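Local structure of CRISPR protein (Archaeoglobus fulgidus, 4MJK) at residues M1-L5 and L132-A138; L66-K72 and E258-C264. The protein probably serves as a Cas5 subunit of a type I-A CRISPR Cascade complex, the RNA-guided surveillance machinery of antiviral defence. One frame throughout, in Å; residues are numbered along the deposited sequence.

Contact 1 of 2, residues M1-L5 and L132-A138; sequences MIGYL and LVFKEEA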
# COMPACT_ATOMS: atom_id res chain seq x y z
N MSE A 1 -23.03 -24.61 17.17
CA MSE A 1 -22.08 -24.12 16.17
C MSE A 1 -22.66 -23.00 15.34
O MSE A 1 -23.86 -22.97 15.06
CB MSE A 1 -21.63 -25.23 15.23
CG MSE A 1 -20.44 -26.02 15.72
SE MSE A 1 -20.44 -27.79 14.91
CE MSE A 1 -19.81 -28.80 16.45
N ILE A 2 -21.81 -22.06 14.94
CA ILE A 2 -22.25 -21.01 14.06
C ILE A 2 -21.04 -20.50 13.28
O ILE A 2 -19.95 -20.40 13.82
CB ILE A 2 -22.94 -19.87 14.83
CG1 ILE A 2 -23.55 -18.87 13.85
CG2 ILE A 2 -21.98 -19.20 15.78
CD1 ILE A 2 -24.75 -19.44 13.09
N GLY A 3 -21.26 -20.22 11.99
CA GLY A 3 -20.20 -19.73 11.14
C GLY A 3 -20.48 -18.30 10.70
O GLY A 3 -21.63 -17.88 10.60
N TYR A 4 -19.41 -17.55 10.46
CA TYR A 4 -19.52 -16.23 9.87
C TYR A 4 -18.60 -16.17 8.67
O TYR A 4 -17.43 -16.55 8.78
CB TYR A 4 -19.09 -15.16 10.87
CG TYR A 4 -19.85 -15.18 12.17
CD1 TYR A 4 -19.50 -16.04 13.19
CD2 TYR A 4 -20.92 -14.32 12.37
CE1 TYR A 4 -20.20 -16.06 14.38
CE2 TYR A 4 -21.63 -14.33 13.56
CZ TYR A 4 -21.26 -15.20 14.56
OH TYR A 4 -21.97 -15.20 15.74
N LEU A 5 -19.13 -15.71 7.55
CA LEU A 5 -18.34 -15.38 6.37
C LEU A 5 -18.25 -13.86 6.26
O LEU A 5 -19.27 -13.17 6.16
CB LEU A 5 -19.01 -15.92 5.12
CG LEU A 5 -19.16 -17.44 5.10
CD1 LEU A 5 -20.12 -17.80 4.00
CD2 LEU A 5 -17.80 -18.11 4.89
N LEU A 132 -15.06 -17.94 9.87
CA LEU A 132 -14.84 -18.23 11.28
C LEU A 132 -15.97 -19.13 11.76
O LEU A 132 -17.12 -18.98 11.33
CB LEU A 132 -14.82 -16.95 12.12
CG LEU A 132 -13.50 -16.16 12.12
CD1 LEU A 132 -13.24 -15.56 10.75
CD2 LEU A 132 -13.50 -15.07 13.19
N VAL A 133 -15.64 -20.07 12.64
CA VAL A 133 -16.65 -20.93 13.24
C VAL A 133 -16.50 -20.84 14.76
O VAL A 133 -15.39 -20.96 15.26
CB VAL A 133 -16.50 -22.42 12.80
CG1 VAL A 133 -17.55 -23.29 13.51
CG2 VAL A 133 -16.61 -22.56 11.27
N PHE A 134 -17.60 -20.61 15.47
CA PHE A 134 -17.60 -20.58 16.93
C PHE A 134 -18.51 -21.65 17.54
O PHE A 134 -19.48 -22.08 16.93
CB PHE A 134 -18.03 -19.20 17.45
CG PHE A 134 -17.08 -18.09 17.10
CD1 PHE A 134 -15.97 -17.84 17.89
CD2 PHE A 134 -17.29 -17.31 15.98
CE1 PHE A 134 -15.08 -16.81 17.58
CE2 PHE A 134 -16.41 -16.28 15.65
CZ PHE A 134 -15.31 -16.03 16.44
N LYS A 135 -18.21 -22.05 18.78
CA LYS A 135 -18.98 -23.08 19.46
C LYS A 135 -20.41 -22.59 19.71
O LYS A 135 -21.36 -23.38 19.69
CB LYS A 135 -18.31 -23.46 20.78
CG LYS A 135 -18.58 -24.88 21.24
CD LYS A 135 -17.77 -25.17 22.50
CE LYS A 135 -16.42 -24.47 22.42
NZ LYS A 135 -15.66 -24.60 23.70
N GLU A 136 -20.55 -21.29 19.95
CA GLU A 136 -21.87 -20.64 19.95
C GLU A 136 -21.77 -19.22 19.42
O GLU A 136 -20.69 -18.75 19.10
CB GLU A 136 -22.47 -20.62 21.35
CG GLU A 136 -21.74 -19.70 22.30
CD GLU A 136 -20.78 -20.45 23.19
OE1 GLU A 136 -21.16 -21.54 23.68
OE2 GLU A 136 -19.65 -19.96 23.39
N GLU A 137 -22.90 -18.53 19.34
CA GLU A 137 -22.91 -17.14 18.88
C GLU A 137 -22.00 -16.28 19.75
O GLU A 137 -22.39 -15.87 20.85
CB GLU A 137 -24.33 -16.59 18.85
CG GLU A 137 -25.21 -17.23 17.78
CD GLU A 137 -26.66 -16.76 17.85
OE1 GLU A 137 -27.52 -17.54 18.32
OE2 GLU A 137 -26.94 -15.62 17.42
N ALA A 138 -20.79 -16.00 19.27
CA ALA A 138 -19.80 -15.29 20.08
C ALA A 138 -19.72 -13.80 19.78
O ALA A 138 -19.08 -13.05 20.52
CB ALA A 138 -18.43 -15.94 19.91
O HOH W 1 -24.87 -14.17 16.74
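Y4 and F134 are set for contact by similar first torsions: in each, CG stands opposite the carbonyl carbon and beside the backbone N (chi1 -57° and -65°), which turns the two rings toward each other diagonally across the strand pair. They meet rim to rim, with Y4 CE1 3.5 Å from F134 CD2. Y4 CD1 lies at the edge of the F134 ring, close to its plane. The planes are inclined at 72°, but only the rims meet and neither ring lies over the other's face. A138 CB covers one face of F134 near its rim, 3.6 Å above the plane. The CG2 branch of I2 packs instead on the turn after F134, 3.6 Å from E136 O. Further out, the Y4 hydroxyl reaches a water that donates to E137 OE2 at 2.6 Å, tying the ring to that turn. Beneath the side chains, paired bonds fix the register: F134 N to I2 O (2.9 Å) with its return from I2 N, and Y4 N to L132 O (2.8 Å) with its return from L132 N. Between them G3 faces V133 as a non-hydrogen-bonded pair, CA to CA 4.3 Å. Strands 2-10 and 127-134 are thus antiparallel neighbours, flanked by 157-170 and 66-73; this order of four strands is consistent with the ferredoxin-like (RRM-like) fold of the RAMP proteins to which Cas5 belongs.

Contact 2 of 2, residues L66-K72 and E258-C264; sequences LLAIGWK and EVVIGRC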
# COMPACT_ATOMS: atom_id res chain seq x y z
N LEU A 66 -13.60 -20.26 19.78
CA LEU A 66 -13.28 -20.42 18.36
C LEU A 66 -13.02 -21.88 17.99
O LEU A 66 -12.20 -22.53 18.61
CB LEU A 66 -12.07 -19.57 17.98
CG LEU A 66 -11.70 -19.49 16.49
CD1 LEU A 66 -12.70 -18.65 15.70
CD2 LEU A 66 -10.30 -18.91 16.33
N LEU A 67 -13.71 -22.37 16.97
CA LEU A 67 -13.45 -23.71 16.45
C LEU A 67 -12.59 -23.68 15.19
O LEU A 67 -11.82 -24.60 14.93
CB LEU A 67 -14.77 -24.41 16.15
CG LEU A 67 -15.60 -24.66 17.41
CD1 LEU A 67 -16.91 -25.37 17.06
CD2 LEU A 67 -14.78 -25.44 18.44
N ALA A 68 -12.75 -22.62 14.39
CA ALA A 68 -12.04 -22.54 13.11
C ALA A 68 -11.87 -21.11 12.67
O ALA A 68 -12.74 -20.28 12.90
CB ALA A 68 -12.80 -23.33 12.04
N ILE A 69 -10.74 -20.83 12.01
CA ILE A 69 -10.59 -19.56 11.32
C ILE A 69 -9.71 -19.77 10.11
O ILE A 69 -8.56 -20.19 10.24
CB ILE A 69 -10.00 -18.45 12.22
CG1 ILE A 69 -9.78 -17.17 11.40
CG2 ILE A 69 -8.71 -18.91 12.88
CD1 ILE A 69 -9.44 -15.94 12.26
N GLY A 70 -10.27 -19.52 8.93
CA GLY A 70 -9.57 -19.67 7.67
C GLY A 70 -9.90 -18.48 6.78
O GLY A 70 -10.85 -17.74 7.06
N TRP A 71 -9.13 -18.29 5.71
CA TRP A 71 -9.33 -17.14 4.85
C TRP A 71 -8.78 -17.45 3.48
O TRP A 71 -7.98 -18.37 3.32
CB TRP A 71 -8.64 -15.90 5.42
CG TRP A 71 -7.16 -16.11 5.66
CD1 TRP A 71 -6.14 -15.79 4.80
CD2 TRP A 71 -6.55 -16.72 6.80
NE1 TRP A 71 -4.93 -16.16 5.36
CE2 TRP A 71 -5.17 -16.74 6.58
CE3 TRP A 71 -7.06 -17.26 7.99
CZ2 TRP A 71 -4.27 -17.25 7.51
CZ3 TRP A 71 -6.17 -17.77 8.92
CH2 TRP A 71 -4.79 -17.77 8.67
N LYS A 72 -9.23 -16.67 2.49
CA LYS A 72 -8.74 -16.79 1.13
C LYS A 72 -8.90 -15.46 0.41
O LYS A 72 -9.82 -14.69 0.71
CB LYS A 72 -9.47 -17.89 0.37
CG LYS A 72 -10.93 -17.60 0.14
CD LYS A 72 -11.66 -18.80 -0.43
CE LYS A 72 -13.15 -18.50 -0.58
NZ LYS A 72 -13.95 -19.66 -1.13
N GLU A 258 -18.63 -23.75 1.08
CA GLU A 258 -17.50 -23.21 1.83
C GLU A 258 -17.07 -24.20 2.90
O GLU A 258 -17.88 -24.62 3.74
CB GLU A 258 -17.87 -21.89 2.49
CG GLU A 258 -18.59 -20.87 1.58
CD GLU A 258 -17.71 -20.39 0.43
OE1 GLU A 258 -16.56 -19.97 0.67
OE2 GLU A 258 -18.19 -20.41 -0.73
N VAL A 259 -15.80 -24.57 2.88
CA VAL A 259 -15.27 -25.53 3.85
C VAL A 259 -14.03 -24.98 4.55
O VAL A 259 -13.08 -24.55 3.91
CB VAL A 259 -14.90 -26.87 3.19
CG1 VAL A 259 -14.43 -27.87 4.25
CG2 VAL A 259 -16.08 -27.42 2.41
N VAL A 260 -14.05 -24.98 5.88
CA VAL A 260 -12.86 -24.56 6.59
C VAL A 260 -12.47 -25.60 7.64
O VAL A 260 -13.32 -26.21 8.27
CB VAL A 260 -13.05 -23.18 7.23
CG1 VAL A 260 -14.09 -23.23 8.37
CG2 VAL A 260 -11.72 -22.65 7.72
N ILE A 261 -11.17 -25.81 7.81
CA ILE A 261 -10.68 -26.81 8.75
C ILE A 261 -10.37 -26.16 10.09
O ILE A 261 -9.71 -25.12 10.14
CB ILE A 261 -9.41 -27.49 8.20
CG1 ILE A 261 -9.74 -28.25 6.91
CG2 ILE A 261 -8.81 -28.46 9.23
CD1 ILE A 261 -8.51 -28.57 6.09
N GLY A 262 -10.85 -26.76 11.17
CA GLY A 262 -10.57 -26.25 12.50
C GLY A 262 -10.42 -27.38 13.50
O GLY A 262 -10.18 -28.53 13.13
N ARG A 263 -10.56 -27.06 14.78
CA ARG A 263 -10.40 -28.06 15.83
C ARG A 263 -11.75 -28.63 16.19
O ARG A 263 -12.79 -28.01 15.96
CB ARG A 263 -9.75 -27.45 17.07
CG ARG A 263 -10.56 -26.35 17.73
CD ARG A 263 -9.95 -25.93 19.07
NE ARG A 263 -10.51 -24.67 19.55
CZ ARG A 263 -10.22 -24.12 20.73
NH1 ARG A 263 -9.39 -24.74 21.57
NH2 ARG A 263 -10.76 -22.97 21.09
N CYS A 264 -11.75 -29.82 16.78
CA CYS A 264 -12.98 -30.32 17.37
C CYS A 264 -13.23 -29.57 18.67
O CYS A 264 -14.37 -29.34 19.05
CB CYS A 264 -12.90 -31.83 17.63
SG CYS A 264 -11.47 -32.33 18.58
O HOH W 2 -8.83 -23.06 11.75
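R263 meets L66 side-on, its guanidinium edge turned to the carbonyl: NE and NH2 both donate to L66 O, each at 2.9 Å. That oxygen is only 2° out of the guanidinium plane, so both N-H groups point at it in plane, which helps to hold the group's orientation; NH2 is further restrained by its bond to E206 O. The sole backbone-to-backbone bond between the segments runs from R263 N to L67 O at 2.8 Å. At the other end K72 and E258 cross roughly at a right angle. The extended lysine brings NZ to the syn side of E258 OE1, 17° out of the carboxylate plane and 3.2 Å away, while the glutamate bends at chi2 (-65°) to receive it. D177 also pairs with K72 and the Y178 hydroxyl with E258 OE1, so this buried lysine is shared between two acidic groups. Between the ends the V260 methyls spread along the facing strand: CG1 packs on A68 CB (3.9 Å) and CG2 against G70 N (3.7 Å). Where the backbones separate, a water bridges them, accepting from I69 N at 2.9 Å and donating to I261 O at 2.8 Å. The strands run roughly antiparallel, the two outermost of one sheet brought edge to edge. Strand 66-73 neighbours 127-134, whose F131 touches V260 and E258; 258-263 neighbours 250-255, whose Y253 touches L67; helix 33-46 packs on L66 and I69.

In the fold
The two contacts have centres about 10 Å apart and meet through adjacent strands, 127-134 of contact 1 and 66-73 of contact 2. V133 O lies 2.8 Å from L67 N and V133 N 2.9 Å from A68 O, both probable hydrogen bonds; with L67 and A68 facing the one residue V133, this is a classic beta bulge. F134 CE1 also packs 3.5 Å from L66 CD1. Contact 1 lies inside the six-strand antiparallel sheet, whereas contact 2 brings together its two outermost strands, whose axes approach to 4.7 Å at the two segments. The sheet is therefore strongly curled, its two edges meeting in a buried region.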